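Local structure of fructooligosaccharide ABC transporter substrate-binding protein FusA (Streptococcus pneumoniae, 5G5Y) at residues K6-S11 with D60-D65; K17-K22 with W38-S43; S131-N136 with F268-N273; A139-D144 with D283-L288. The protein captures short- and long-chain fructooligosaccharides, preferring tetrasaccharides and larger, and serves as the solute-binding component of the FusABC-MsmK ABC importer. One frame throughout, in Å; residues are numbered along the deposited sequence.

Contact 1: K6-S11 with D60-D65; sequences KFMTAS and DAIHND
Thr9 and His63 lie side by side and point the same way, and OG1 of Thr9 meets ND1 of His63 at 2.8 Å in the plane of the imidazole, a hydrogen bond at the ring edge in which either partner could be the donor. Both groups extend anti to their own backbone N (chi1 -168° for OG1 of Thr9, 173° for CG of His63), and the edge-on approach should restrict rotation of the imidazole, whose ring also packs edge-to-face with Trp38. On the same face, CB of Ala61 sits obliquely against CD1 of Phe7 at 3.7 Å. The other face carries Met8 and Ile62, again alongside each other, SD to CG2 4.1 Å. Backbone bonds from Met8 N to Ala61 O (3.1 Å) and from His63 N to Met8 O (2.7 Å) set this register. Two side chains add bonds at the ends of the pairing: OD2 of Asp60 takes the N-H of Lys6 almost straight (2.9 Å, 177°), and ND2 of Asn64 reaches Ala10 O at 2.9 Å, while its OD1 is held by Gly382 N. Parallel neighbours with strand 34-41 beyond and helices in the connections are characteristic of the alpha/beta lobes of periplasmic-type binding proteins; Asn64 lies beside the substrate-binding Lys309.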
loop_
_atom_site.group_PDB
_atom_site.type_symbol
_atom_site.label_atom_id
_atom_site.label_comp_id
_atom_site.label_asym_id
_atom_site.label_seq_id
_atom_site.Cartn_x
_atom_site.Cartn_y
_atom_site.Cartn_z
ATOM N N LYS A 6 -7.386 -27.598 -13.174
ATOM C CA LYS A 6 -8.552 -26.711 -13.003
ATOM C C LYS A 6 -8.234 -25.668 -11.935
ATOM O O LYS A 6 -8.011 -26.028 -10.788
ATOM C CB LYS A 6 -9.791 -27.467 -12.531
ATOM C CG LYS A 6 -10.372 -28.406 -13.563
ATOM C CD LYS A 6 -11.544 -29.226 -13.008
ATOM C CE LYS A 6 -12.730 -28.388 -12.511
ATOM N NZ LYS A 6 -13.327 -27.458 -13.522
ATOM N N PHE A 7 -8.247 -24.402 -12.328
ATOM C CA PHE A 7 -7.962 -23.290 -11.425
ATOM C C PHE A 7 -9.187 -22.387 -11.335
ATOM O O PHE A 7 -9.721 -21.973 -12.365
ATOM C CB PHE A 7 -6.810 -22.411 -11.947
ATOM C CG PHE A 7 -5.436 -23.045 -11.895
ATOM C CD1 PHE A 7 -5.167 -24.204 -11.175
ATOM C CD2 PHE A 7 -4.360 -22.386 -12.491
ATOM C CE1 PHE A 7 -3.882 -24.740 -11.128
ATOM C CE2 PHE A 7 -3.088 -22.929 -12.457
ATOM C CZ PHE A 7 -2.847 -24.102 -11.757
ATOM N N MET A 8 -9.566 -22.018 -10.107
ATOM C CA MET A 8 -10.483 -20.882 -9.893
ATOM C C MET A 8 -9.640 -19.617 -9.943
ATOM O O MET A 8 -8.483 -19.615 -9.472
ATOM C CB MET A 8 -11.168 -20.992 -8.552
ATOM C CG MET A 8 -12.232 -19.918 -8.267
ATOM S SD MET A 8 -12.633 -19.819 -6.521
ATOM C CE MET A 8 -13.108 -21.468 -6.113
ATOM N N THR A 9 -10.172 -18.551 -10.526
ATOM C CA THR A 9 -9.459 -17.288 -10.582
ATOM C C THR A 9 -10.387 -16.085 -10.445
ATOM O O THR A 9 -11.601 -16.220 -10.549
ATOM C CB THR A 9 -8.592 -17.189 -11.867
ATOM O OG1 THR A 9 -7.685 -16.083 -11.769
ATOM C CG2 THR A 9 -9.428 -17.059 -13.135
ATOM N N ALA A 10 -9.769 -14.943 -10.201
ATOM C CA ALA A 10 -10.422 -13.665 -10.143
ATOM C C ALA A 10 -9.823 -12.784 -11.249
ATOM O O ALA A 10 -8.596 -12.710 -11.443
ATOM C CB ALA A 10 -10.185 -13.025 -8.782
ATOM N N SER A 11 -10.668 -12.099 -11.981
ATOM C CA SER A 11 -10.199 -11.161 -13.003
ATOM C C SER A 11 -11.138 -9.988 -13.131
ATOM O O SER A 11 -12.260 -10.018 -12.651
ATOM C CB SER A 11 -10.025 -11.856 -14.363
ATOM O OG SER A 11 -11.273 -12.304 -14.886
ATOM N N ASP A 60 -8.315 -27.460 -8.461
ATOM C CA ASP A 60 -6.961 -27.935 -8.072
ATOM C C ASP A 60 -6.197 -26.847 -7.291
ATOM O O ASP A 60 -5.348 -27.157 -6.445
ATOM C CB ASP A 60 -6.177 -28.346 -9.300
ATOM C CG ASP A 60 -6.717 -29.588 -9.944
ATOM O OD1 ASP A 60 -6.990 -30.543 -9.179
ATOM O OD2 ASP A 60 -6.853 -29.607 -11.203
ATOM N N ALA A 61 -6.521 -25.580 -7.579
ATOM C CA ALA A 61 -5.893 -24.406 -6.945
ATOM C C ALA A 61 -6.777 -23.192 -7.118
ATOM O O ALA A 61 -7.622 -23.162 -8.019
ATOM C CB ALA A 61 -4.547 -24.126 -7.564
ATOM N N ILE A 62 -6.599 -22.192 -6.240
ATOM C CA ILE A 62 -7.327 -20.926 -6.344
ATOM C C ILE A 62 -6.240 -19.892 -6.666
ATOM O O ILE A 62 -5.340 -19.673 -5.856
ATOM C CB ILE A 62 -8.055 -20.590 -5.038
ATOM C CG1 ILE A 62 -9.038 -21.709 -4.668
ATOM C CG2 ILE A 62 -8.769 -19.238 -5.144
ATOM C CD1 ILE A 62 -9.665 -21.540 -3.283
ATOM N N HIS A 63 -6.338 -19.307 -7.857
ATOM C CA HIS A 63 -5.379 -18.383 -8.447
ATOM C C HIS A 63 -5.874 -16.953 -8.268
ATOM O O HIS A 63 -7.059 -16.673 -8.437
ATOM C CB HIS A 63 -5.231 -18.755 -9.899
ATOM C CG HIS A 63 -4.415 -17.833 -10.724
ATOM N ND1 HIS A 63 -4.956 -16.752 -11.366
ATOM C CD2 HIS A 63 -3.115 -17.880 -11.097
ATOM C CE1 HIS A 63 -4.021 -16.138 -12.071
ATOM N NE2 HIS A 63 -2.899 -16.816 -11.940
ATOM N N ASN A 64 -4.969 -16.051 -7.926
ATOM C CA ASN A 64 -5.298 -14.636 -7.731
ATOM C C ASN A 64 -6.286 -14.453 -6.590
ATOM O O ASN A 64 -7.175 -13.628 -6.630
ATOM C CB ASN A 64 -5.784 -14.012 -9.062
ATOM C CG ASN A 64 -5.484 -12.536 -9.175
ATOM O OD1 ASN A 64 -4.483 -12.051 -8.641
ATOM N ND2 ASN A 64 -6.319 -11.813 -9.920
ATOM N N ASP A 65 -6.064 -15.217 -5.541
ATOM C CA ASP A 65 -7.019 -15.416 -4.466
ATOM C C ASP A 65 -7.232 -14.270 -3.472
ATOM O O ASP A 65 -8.365 -14.102 -2.961
ATOM C CB ASP A 65 -6.575 -16.636 -3.650
ATOM C CG ASP A 65 -7.611 -17.051 -2.572
ATOM O OD1 ASP A 65 -8.843 -16.691 -2.669
ATOM O OD2 ASP A 65 -7.172 -17.741 -1.634
#

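Contact 2: K17-K22 with W38-S43; sequences KDPNEK and WTNYQS
With CG of Trp38 beside its backbone N (chi1 -58°) and the indole turned across that bond, one ring face is presented to Pro19, while Asn20, its CG likewise beside the backbone N, swings its amide to the indole edge. CB of Pro19 stands 3.6 Å from the centroid of the five-membered ring and only 5° off its normal, a CH-pi contact, and CG of the same proline comes within 3.4 Å of Trp38 CG. At the edge, NE1 of Trp38 donates to OD1 of Asn20 at 2.9 Å. The acceptor lies in the indole plane, but the N-H arrives from above the amide plane. OD1 of Asp18 closes an Asx turn on Asn20 N and also accepts from a water that receives the backbone N-H of Trp38, so the turn that positions Asn20 is itself tied to the strand. Farther along, ND2 of Asn40 gives a nearly straight bond (2.9 Å, 172°) to Lys17 O, and its OD1 pairs with Ser11. The bent chain of Lys17 crosses that of Gln42 at about a right angle, NZ to OE1 2.7 Å. A buried indole thus has its N-H satisfied and one face covered by proline, while the ammonium meets a neutral amide; the loop after strand 3-10 is held to strand 34-41 chiefly through side chains and a water, consistent with a fixed rotation of Trp38.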
loop_
_atom_site.group_PDB
_atom_site.type_symbol
_atom_site.label_atom_id
_atom_site.label_comp_id
_atom_site.label_asym_id
_atom_site.label_seq_id
_atom_site.Cartn_x
_atom_site.Cartn_y
_atom_site.Cartn_z
ATOM N N LYS A 17 -14.122 -13.491 -20.575
ATOM C CA LYS A 17 -14.731 -14.472 -19.655
ATOM C C LYS A 17 -13.857 -15.730 -19.492
ATOM O O LYS A 17 -13.786 -16.295 -18.404
ATOM C CB LYS A 17 -16.119 -14.908 -20.115
ATOM C CG LYS A 17 -17.124 -13.789 -20.334
ATOM C CD LYS A 17 -17.680 -13.192 -19.058
ATOM C CE LYS A 17 -17.983 -11.695 -19.220
ATOM N NZ LYS A 17 -16.804 -10.818 -18.927
ATOM N N ASP A 18 -13.251 -16.176 -20.588
ATOM C CA ASP A 18 -12.274 -17.257 -20.555
ATOM C C ASP A 18 -10.879 -16.637 -20.501
ATOM O O ASP A 18 -10.447 -16.046 -21.464
ATOM C CB ASP A 18 -12.416 -18.144 -21.790
ATOM C CG ASP A 18 -11.451 -19.337 -21.791
ATOM O OD1 ASP A 18 -10.643 -19.523 -20.823
ATOM O OD2 ASP A 18 -11.501 -20.112 -22.785
ATOM N N PRO A 19 -10.155 -16.813 -19.379
ATOM C CA PRO A 19 -8.789 -16.281 -19.301
ATOM C C PRO A 19 -7.827 -16.776 -20.397
ATOM O O PRO A 19 -6.849 -16.086 -20.699
ATOM C CB PRO A 19 -8.299 -16.776 -17.954
ATOM C CG PRO A 19 -9.515 -16.924 -17.139
ATOM C CD PRO A 19 -10.549 -17.446 -18.114
ATOM N N ASN A 20 -8.069 -17.956 -20.948
ATOM C CA ASN A 20 -7.226 -18.449 -22.035
ATOM C C ASN A 20 -7.282 -17.597 -23.314
ATOM O O ASN A 20 -6.494 -17.825 -24.206
ATOM C CB ASN A 20 -7.533 -19.896 -22.365
ATOM C CG ASN A 20 -7.113 -20.856 -21.271
ATOM O OD1 ASN A 20 -6.094 -20.649 -20.578
ATOM N ND2 ASN A 20 -7.869 -21.920 -21.113
ATOM N N GLU A 21 -8.200 -16.641 -23.405
ATOM C CA GLU A 21 -8.198 -15.642 -24.478
ATOM C C GLU A 21 -7.166 -14.495 -24.267
ATOM O O GLU A 21 -7.011 -13.649 -25.135
ATOM C CB GLU A 21 -9.608 -15.062 -24.659
ATOM C CG GLU A 21 -10.601 -16.118 -25.119
ATOM C CD GLU A 21 -12.011 -15.573 -25.316
ATOM O OE1 GLU A 21 -12.181 -14.343 -25.314
ATOM O OE2 GLU A 21 -12.952 -16.392 -25.453
ATOM N N LYS A 22 -6.507 -14.452 -23.107
ATOM C CA LYS A 22 -5.384 -13.543 -22.855
ATOM C C LYS A 22 -4.099 -14.061 -23.505
ATOM O O LYS A 22 -3.782 -15.235 -23.410
ATOM C CB LYS A 22 -5.139 -13.394 -21.356
ATOM C CG LYS A 22 -6.235 -12.659 -20.654
ATOM C CD LYS A 22 -5.910 -12.347 -19.192
ATOM C CE LYS A 22 -7.018 -11.530 -18.578
ATOM N NZ LYS A 22 -6.912 -11.287 -17.102
ATOM N N TRP A 38 -10.244 -22.813 -16.569
ATOM C CA TRP A 38 -10.495 -21.747 -15.588
ATOM C C TRP A 38 -11.928 -21.684 -15.128
ATOM O O TRP A 38 -12.855 -21.804 -15.956
ATOM C CB TRP A 38 -10.140 -20.368 -16.132
ATOM C CG TRP A 38 -8.743 -20.222 -16.564
ATOM C CD1 TRP A 38 -8.247 -20.428 -17.824
ATOM C CD2 TRP A 38 -7.614 -19.870 -15.743
ATOM N NE1 TRP A 38 -6.912 -20.221 -17.832
ATOM C CE2 TRP A 38 -6.490 -19.862 -16.580
ATOM C CE3 TRP A 38 -7.453 -19.543 -14.391
ATOM C CZ2 TRP A 38 -5.186 -19.569 -16.099
ATOM C CZ3 TRP A 38 -6.153 -19.255 -13.918
ATOM C CH2 TRP A 38 -5.060 -19.252 -14.776
ATOM N N THR A 39 -12.096 -21.425 -13.823
ATOM C CA THR A 39 -13.375 -20.982 -13.264
ATOM C C THR A 39 -13.119 -19.542 -12.918
ATOM O O THR A 39 -12.445 -19.258 -11.908
ATOM C CB THR A 39 -13.794 -21.806 -12.021
ATOM O OG1 THR A 39 -13.990 -23.162 -12.397
ATOM C CG2 THR A 39 -15.100 -21.286 -11.405
ATOM N N ASN A 40 -13.618 -18.629 -13.753
ATOM C CA ASN A 40 -13.257 -17.245 -13.676
ATOM C C ASN A 40 -14.383 -16.389 -13.112
ATOM O O ASN A 40 -15.374 -16.139 -13.820
ATOM C CB ASN A 40 -12.887 -16.762 -15.068
ATOM C CG ASN A 40 -12.407 -15.336 -15.114
ATOM O OD1 ASN A 40 -11.939 -14.779 -14.119
ATOM N ND2 ASN A 40 -12.498 -14.733 -16.285
ATOM N N TYR A 41 -14.215 -15.922 -11.871
ATOM C CA TYR A 41 -15.203 -15.040 -11.242
ATOM C C TYR A 41 -14.788 -13.590 -11.357
ATOM O O TYR A 41 -13.745 -13.184 -10.840
ATOM C CB TYR A 41 -15.429 -15.443 -9.802
ATOM C CG TYR A 41 -15.961 -16.835 -9.623
ATOM C CD1 TYR A 41 -17.034 -17.329 -10.398
ATOM C CD2 TYR A 41 -15.443 -17.666 -8.627
ATOM C CE1 TYR A 41 -17.523 -18.606 -10.201
ATOM C CE2 TYR A 41 -15.909 -18.943 -8.415
ATOM C CZ TYR A 41 -16.972 -19.419 -9.187
ATOM O OH TYR A 41 -17.431 -20.711 -8.943
ATOM N N GLN A 42 -15.600 -12.808 -12.059
ATOM C CA GLN A 42 -15.261 -11.451 -12.403
ATOM C C GLN A 42 -15.951 -10.420 -11.525
ATOM O O GLN A 42 -15.727 -9.240 -11.695
ATOM C CB GLN A 42 -15.545 -11.224 -13.884
ATOM C CG GLN A 42 -14.625 -12.092 -14.733
ATOM C CD GLN A 42 -14.663 -11.790 -16.198
ATOM O OE1 GLN A 42 -15.661 -12.066 -16.833
ATOM N NE2 GLN A 42 -13.564 -11.311 -16.763
ATOM N N SER A 43 -16.770 -10.870 -10.585
ATOM C CA SER A 43 -17.398 -9.992 -9.608
ATOM C C SER A 43 -17.743 -10.885 -8.435
ATOM O O SER A 43 -17.926 -12.095 -8.609
ATOM C CB SER A 43 -18.671 -9.348 -10.199
ATOM O OG SER A 43 -19.720 -10.322 -10.305
HETATM O O HOH W 1 -10.992 -21.961 -19.409
#

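Contact 3: S131-N136 with F268-N273; sequences SIHSVN and FTWDKN
The indole of Trp270 is met along its six-membered rim by Ile132, His133 and Asn136, without a hydrogen bond between the two segments. CH2 of Trp270 comes within 3.5 Å of Ile132 O, an oblique approach, and its neighbour CZ2 lies 4.0 Å from CG1 of Ile132, whose side chain crosses the indole at about a right angle. ND1 of His133 stands near the indole plane, 4.1 Å from CH2 of Trp270. Beside CZ3 of Trp270, CB of Asn136 sits at the edge in plane, 3.9 Å away. With CG anti to the backbone N (chi1 -180°), the end of the Trp270 side chain comes close to the 131-134 turn, while its CA makes a CA-H...O contact with Asn136 O (3.4 Å, 149° at H). In the next shell, the type I turn from Ser131 to Ser134 sets Ile132 and His133; OG of Ser131 accepts from His133 N at 3.1 Å, an ST turn. Arg404 makes a cation-pi contact with the indole, and ND2 of Asn136 bonds to Asn191. Trp270 and Asn191 both bind substrate, so this rim contact belongs to the oligosaccharide site, consistent with the aromatic side chains that commonly line sugar sites.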
loop_
_atom_site.group_PDB
_atom_site.type_symbol
_atom_site.label_atom_id
_atom_site.label_comp_id
_atom_site.label_asym_id
_atom_site.label_seq_id
_atom_site.Cartn_x
_atom_site.Cartn_y
_atom_site.Cartn_z
ATOM N N SER A 131 11.236 2.710 -0.558
ATOM C CA SER A 131 10.017 2.131 -1.089
ATOM C C SER A 131 8.996 3.232 -1.364
ATOM O O SER A 131 8.852 4.174 -0.580
ATOM C CB SER A 131 9.414 1.099 -0.118
ATOM O OG SER A 131 8.119 0.674 -0.554
ATOM N N ILE A 132 8.272 3.076 -2.466
ATOM C CA ILE A 132 7.179 3.982 -2.826
ATOM C C ILE A 132 6.097 4.043 -1.744
ATOM O O ILE A 132 5.345 5.010 -1.663
ATOM C CB ILE A 132 6.552 3.555 -4.194
ATOM C CG1 ILE A 132 5.686 4.682 -4.785
ATOM C CG2 ILE A 132 5.758 2.264 -4.061
ATOM C CD1 ILE A 132 5.383 4.508 -6.267
ATOM N N HIS A 133 6.032 2.987 -0.929
ATOM C CA HIS A 133 5.086 2.879 0.149
ATOM C C HIS A 133 5.443 3.624 1.430
ATOM O O HIS A 133 4.574 3.790 2.284
ATOM C CB HIS A 133 4.851 1.412 0.467
ATOM C CG HIS A 133 4.325 0.658 -0.692
ATOM N ND1 HIS A 133 3.047 0.838 -1.174
ATOM C CD2 HIS A 133 4.927 -0.221 -1.521
ATOM C CE1 HIS A 133 2.872 0.048 -2.221
ATOM N NE2 HIS A 133 4.011 -0.574 -2.469
ATOM N N SER A 134 6.678 4.122 1.536
ATOM C CA SER A 134 7.193 4.704 2.775
ATOM C C SER A 134 6.394 5.903 3.276
ATOM O O SER A 134 6.299 6.107 4.494
ATOM C CB SER A 134 8.670 5.084 2.627
ATOM O OG SER A 134 9.492 3.934 2.456
ATOM N N VAL A 135 5.855 6.696 2.338
ATOM C CA VAL A 135 4.982 7.845 2.658
ATOM C C VAL A 135 3.797 7.688 1.753
ATOM O O VAL A 135 3.983 7.527 0.537
ATOM C CB VAL A 135 5.685 9.187 2.373
ATOM C CG1 VAL A 135 4.780 10.417 2.611
ATOM C CG2 VAL A 135 6.871 9.303 3.292
ATOM N N ASN A 136 2.598 7.687 2.323
ATOM C CA ASN A 136 1.372 7.573 1.531
ATOM C C ASN A 136 0.675 8.927 1.336
ATOM O O ASN A 136 0.295 9.267 0.205
ATOM C CB ASN A 136 0.449 6.490 2.090
ATOM C CG ASN A 136 -0.105 6.816 3.485
ATOM O OD1 ASN A 136 0.590 7.303 4.358
ATOM N ND2 ASN A 136 -1.352 6.513 3.689
ATOM N N PHE A 268 -3.234 17.097 0.993
ATOM C CA PHE A 268 -2.585 15.774 1.059
ATOM C C PHE A 268 -3.196 14.802 0.059
ATOM O O PHE A 268 -4.409 14.710 -0.064
ATOM C CB PHE A 268 -2.698 15.182 2.486
ATOM C CG PHE A 268 -2.116 16.058 3.536
ATOM C CD1 PHE A 268 -2.816 17.154 3.994
ATOM C CD2 PHE A 268 -0.845 15.804 4.064
ATOM C CE1 PHE A 268 -2.272 18.003 4.946
ATOM C CE2 PHE A 268 -0.298 16.646 5.013
ATOM C CZ PHE A 268 -1.018 17.745 5.468
ATOM N N THR A 269 -2.353 14.012 -0.588
ATOM C CA THR A 269 -2.786 12.913 -1.445
ATOM C C THR A 269 -1.601 12.072 -1.853
ATOM O O THR A 269 -0.465 12.429 -1.589
ATOM C CB THR A 269 -3.579 13.409 -2.710
ATOM O OG1 THR A 269 -4.288 12.304 -3.259
ATOM C CG2 THR A 269 -2.683 14.048 -3.699
ATOM N N TRP A 270 -1.869 10.928 -2.452
ATOM C CA TRP A 270 -0.800 10.076 -2.961
ATOM C C TRP A 270 -0.026 10.716 -4.092
ATOM O O TRP A 270 1.213 10.771 -4.079
ATOM C CB TRP A 270 -1.372 8.753 -3.381
ATOM C CG TRP A 270 -0.398 7.745 -3.932
ATOM C CD1 TRP A 270 -0.064 7.585 -5.241
ATOM C CD2 TRP A 270 0.308 6.724 -3.206
ATOM N NE1 TRP A 270 0.822 6.533 -5.386
ATOM C CE2 TRP A 270 1.066 5.987 -4.155
ATOM C CE3 TRP A 270 0.385 6.372 -1.866
ATOM C CZ2 TRP A 270 1.867 4.921 -3.799
ATOM C CZ3 TRP A 270 1.183 5.293 -1.500
ATOM C CH2 TRP A 270 1.929 4.579 -2.468
ATOM N N ASP A 271 -0.765 11.220 -5.065
ATOM C CA ASP A 271 -0.182 11.803 -6.268
ATOM C C ASP A 271 -1.047 12.961 -6.648
ATOM O O ASP A 271 -2.236 12.758 -6.865
ATOM C CB ASP A 271 -0.148 10.707 -7.350
ATOM C CG ASP A 271 0.406 11.172 -8.699
ATOM O OD1 ASP A 271 0.439 12.386 -9.025
ATOM O OD2 ASP A 271 0.814 10.255 -9.472
ATOM N N LYS A 272 -0.440 14.147 -6.745
ATOM C CA LYS A 272 -1.152 15.416 -7.055
ATOM C C LYS A 272 -1.959 15.326 -8.371
ATOM O O LYS A 272 -3.025 15.965 -8.531
ATOM C CB LYS A 272 -0.155 16.587 -7.138
ATOM C CG LYS A 272 0.777 16.573 -8.354
ATOM C CD LYS A 272 1.656 17.802 -8.418
ATOM C CE LYS A 272 2.344 17.870 -9.793
ATOM N NZ LYS A 272 3.409 18.877 -9.854
ATOM N N ASN A 273 -1.492 14.474 -9.283
ATOM C CA ASN A 273 -2.172 14.295 -10.576
ATOM C C ASN A 273 -3.647 13.878 -10.442
ATOM O O ASN A 273 -4.478 14.267 -11.271
ATOM C CB ASN A 273 -1.367 13.334 -11.474
ATOM C CG ASN A 273 -0.069 13.970 -11.972
ATOM O OD1 ASN A 273 -0.085 14.714 -12.957
ATOM N ND2 ASN A 273 1.066 13.699 -11.297
#

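Contact 4: A139-D144 with D283-L288; sequences AWINKD and DVLPVL
Trp140 meets the neighbouring strand obliquely: CZ3 of its indole touches CG2 of Val284 at 3.8 Å, and CE3 lies 3.7 Å from the carbonyl carbon of Asp283. At the far side of the indole, NE1 bonds to Thr269 O, and Tyr267 meets the ring with planes at about 30°. The setting is an antiparallel pairing at the edge of a mixed four-stranded sheet, where strand 282-284 is outermost. Trp140 and Val284 form a non-hydrogen-bonded pair whose side chains diverge, whereas Ile141 and Asp283 form a hydrogen-bonded pair, N of Ile141 to O of Asp283 2.8 Å and nearly linear with that carbonyl. Past the strand, Leu285 N still finds Ala139 O at 3.0 Å, the donor lying 41° out of the carbonyl plane. A water bridges Ala139 O and Leu285 O, giving the former a second donor. Leu285, with CG anti to its N (chi1 180°), packs CD1 on CD1 of Ile141 at 3.8 Å, and Ala139 CB sits near its CB. Asp283 divides its carboxylate between two donors: OD1 accepts from Val284 N at 2.8 Å, while OD2 takes the salt bridge from NZ of Lys143, 3.2 Å away and met on the anti side.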
loop_
_atom_site.group_PDB
_atom_site.type_symbol
_atom_site.label_atom_id
_atom_site.label_comp_id
_atom_site.label_asym_id
_atom_site.label_seq_id
_atom_site.Cartn_x
_atom_site.Cartn_y
_atom_site.Cartn_z
ATOM N N ALA A 139 2.244 15.787 1.353
ATOM C CA ALA A 139 1.703 17.161 1.410
ATOM C C ALA A 139 2.172 17.908 0.159
ATOM O O ALA A 139 3.339 17.767 -0.243
ATOM C CB ALA A 139 2.158 17.863 2.661
ATOM N N TRP A 140 1.252 18.652 -0.440
ATOM C CA TRP A 140 1.484 19.393 -1.667
ATOM C C TRP A 140 1.089 20.838 -1.424
ATOM O O TRP A 140 0.124 21.111 -0.676
ATOM C CB TRP A 140 0.610 18.809 -2.772
ATOM C CG TRP A 140 0.796 17.347 -2.966
ATOM C CD1 TRP A 140 0.101 16.353 -2.364
ATOM C CD2 TRP A 140 1.731 16.713 -3.840
ATOM N NE1 TRP A 140 0.564 15.144 -2.783
ATOM C CE2 TRP A 140 1.549 15.332 -3.700
ATOM C CE3 TRP A 140 2.710 17.183 -4.712
ATOM C CZ2 TRP A 140 2.310 14.392 -4.406
ATOM C CZ3 TRP A 140 3.469 16.234 -5.440
ATOM C CH2 TRP A 140 3.265 14.877 -5.272
ATOM N N ILE A 141 1.816 21.765 -2.044
ATOM C CA ILE A 141 1.575 23.188 -1.822
ATOM C C ILE A 141 1.441 23.930 -3.169
ATOM O O ILE A 141 2.113 23.565 -4.137
ATOM C CB ILE A 141 2.668 23.801 -0.934
ATOM C CG1 ILE A 141 2.349 25.259 -0.549
ATOM C CG2 ILE A 141 4.044 23.675 -1.554
ATOM C CD1 ILE A 141 3.223 25.785 0.564
ATOM N N ASN A 142 0.607 24.977 -3.175
ATOM C CA ASN A 142 0.422 25.835 -4.343
ATOM C C ASN A 142 1.566 26.838 -4.549
ATOM O O ASN A 142 1.649 27.901 -3.911
ATOM C CB ASN A 142 -0.961 26.526 -4.306
ATOM C CG ASN A 142 -1.334 27.095 -5.676
ATOM O OD1 ASN A 142 -0.476 27.642 -6.337
ATOM N ND2 ASN A 142 -2.566 26.928 -6.104
ATOM N N LYS A 143 2.489 26.458 -5.430
ATOM C CA LYS A 143 3.630 27.299 -5.790
ATOM C C LYS A 143 3.270 28.570 -6.589
ATOM O O LYS A 143 4.005 29.525 -6.492
ATOM C CB LYS A 143 4.673 26.499 -6.607
ATOM C CG LYS A 143 5.576 25.592 -5.779
ATOM C CD LYS A 143 6.915 25.290 -6.470
ATOM C CE LYS A 143 6.812 25.098 -7.991
ATOM N NZ LYS A 143 7.983 24.390 -8.598
ATOM N N ASP A 144 2.187 28.547 -7.364
ATOM C CA ASP A 144 1.639 29.753 -8.004
ATOM C C ASP A 144 1.327 30.810 -6.938
ATOM O O ASP A 144 1.779 31.957 -7.049
ATOM C CB ASP A 144 0.340 29.483 -8.764
ATOM C CG ASP A 144 0.532 28.702 -10.058
ATOM O OD1 ASP A 144 1.672 28.507 -10.516
ATOM O OD2 ASP A 144 -0.510 28.295 -10.615
ATOM N N ASP A 283 3.492 21.589 -5.958
ATOM C CA ASP A 283 4.700 20.799 -5.795
ATOM C C ASP A 283 4.748 20.261 -4.360
ATOM O O ASP A 283 3.901 20.606 -3.544
ATOM C CB ASP A 283 5.931 21.666 -6.060
ATOM C CG ASP A 283 7.099 20.878 -6.643
ATOM O OD1 ASP A 283 7.123 19.630 -6.571
ATOM O OD2 ASP A 283 8.012 21.525 -7.170
ATOM N N VAL A 284 5.751 19.433 -4.087
ATOM C CA VAL A 284 5.957 18.811 -2.781
ATOM C C VAL A 284 6.283 19.868 -1.724
ATOM O O VAL A 284 7.136 20.741 -1.929
ATOM C CB VAL A 284 7.097 17.776 -2.795
ATOM C CG1 VAL A 284 7.175 17.078 -1.446
ATOM C CG2 VAL A 284 6.931 16.746 -3.915
ATOM N N LEU A 285 5.560 19.812 -0.614
ATOM C CA LEU A 285 5.879 20.629 0.540
ATOM C C LEU A 285 7.078 19.938 1.195
ATOM O O LEU A 285 6.929 18.790 1.652
ATOM C CB LEU A 285 4.695 20.667 1.516
ATOM C CG LEU A 285 4.899 21.498 2.789
ATOM C CD1 LEU A 285 5.013 22.967 2.445
ATOM C CD2 LEU A 285 3.788 21.300 3.783
ATOM N N PRO A 286 8.237 20.595 1.245
ATOM C CA PRO A 286 9.352 19.916 1.914
ATOM C C PRO A 286 9.101 19.615 3.390
ATOM O O PRO A 286 8.251 20.249 4.031
ATOM C CB PRO A 286 10.515 20.908 1.789
ATOM C CG PRO A 286 10.061 21.937 0.793
ATOM C CD PRO A 286 8.586 21.971 0.843
ATOM N N VAL A 287 9.879 18.699 3.919
ATOM C CA VAL A 287 9.776 18.308 5.322
ATOM C C VAL A 287 10.044 19.554 6.192
ATOM O O VAL A 287 11.044 20.276 5.983
ATOM C CB VAL A 287 10.747 17.170 5.643
ATOM C CG1 VAL A 287 10.825 16.905 7.153
ATOM C CG2 VAL A 287 10.302 15.943 4.875
ATOM N N LEU A 288 9.142 19.817 7.124
ATOM C CA LEU A 288 9.219 21.016 7.988
ATOM C C LEU A 288 9.852 20.707 9.332
ATOM O O LEU A 288 9.587 19.671 9.937
ATOM C CB LEU A 288 7.824 21.535 8.234
ATOM C CG LEU A 288 7.033 21.838 6.968
ATOM C CD1 LEU A 288 5.629 22.312 7.316
ATOM C CD2 LEU A 288 7.712 22.911 6.140
HETATM O O HOH W 2 5.227 16.668 1.432
#

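From the N terminus, strand 3-10 enters contact 1, which closes a loop when 60-65 pairs with it. Contact 2 is nested inside that loop, binding the turn before helix 23-32 to strand 34-41; the two touch through Thr9 and Trp38 and share one sheet. Contacts 3 and 4 come in series after these and cross each other, each closing a loop of more than 130 residues: 131-136 and 139-144 come first, then 268-273 and 283-288 in the same order. These two meet where Trp140 NE1 reaches Thr269 O, in the second sheet. Contacts 1 and 4 have centres about 44 Å apart on opposite sides of the chain's centre, and contact 3, nearer the middle, brings substrate-binding Trp270 to the loop before strand 138-142.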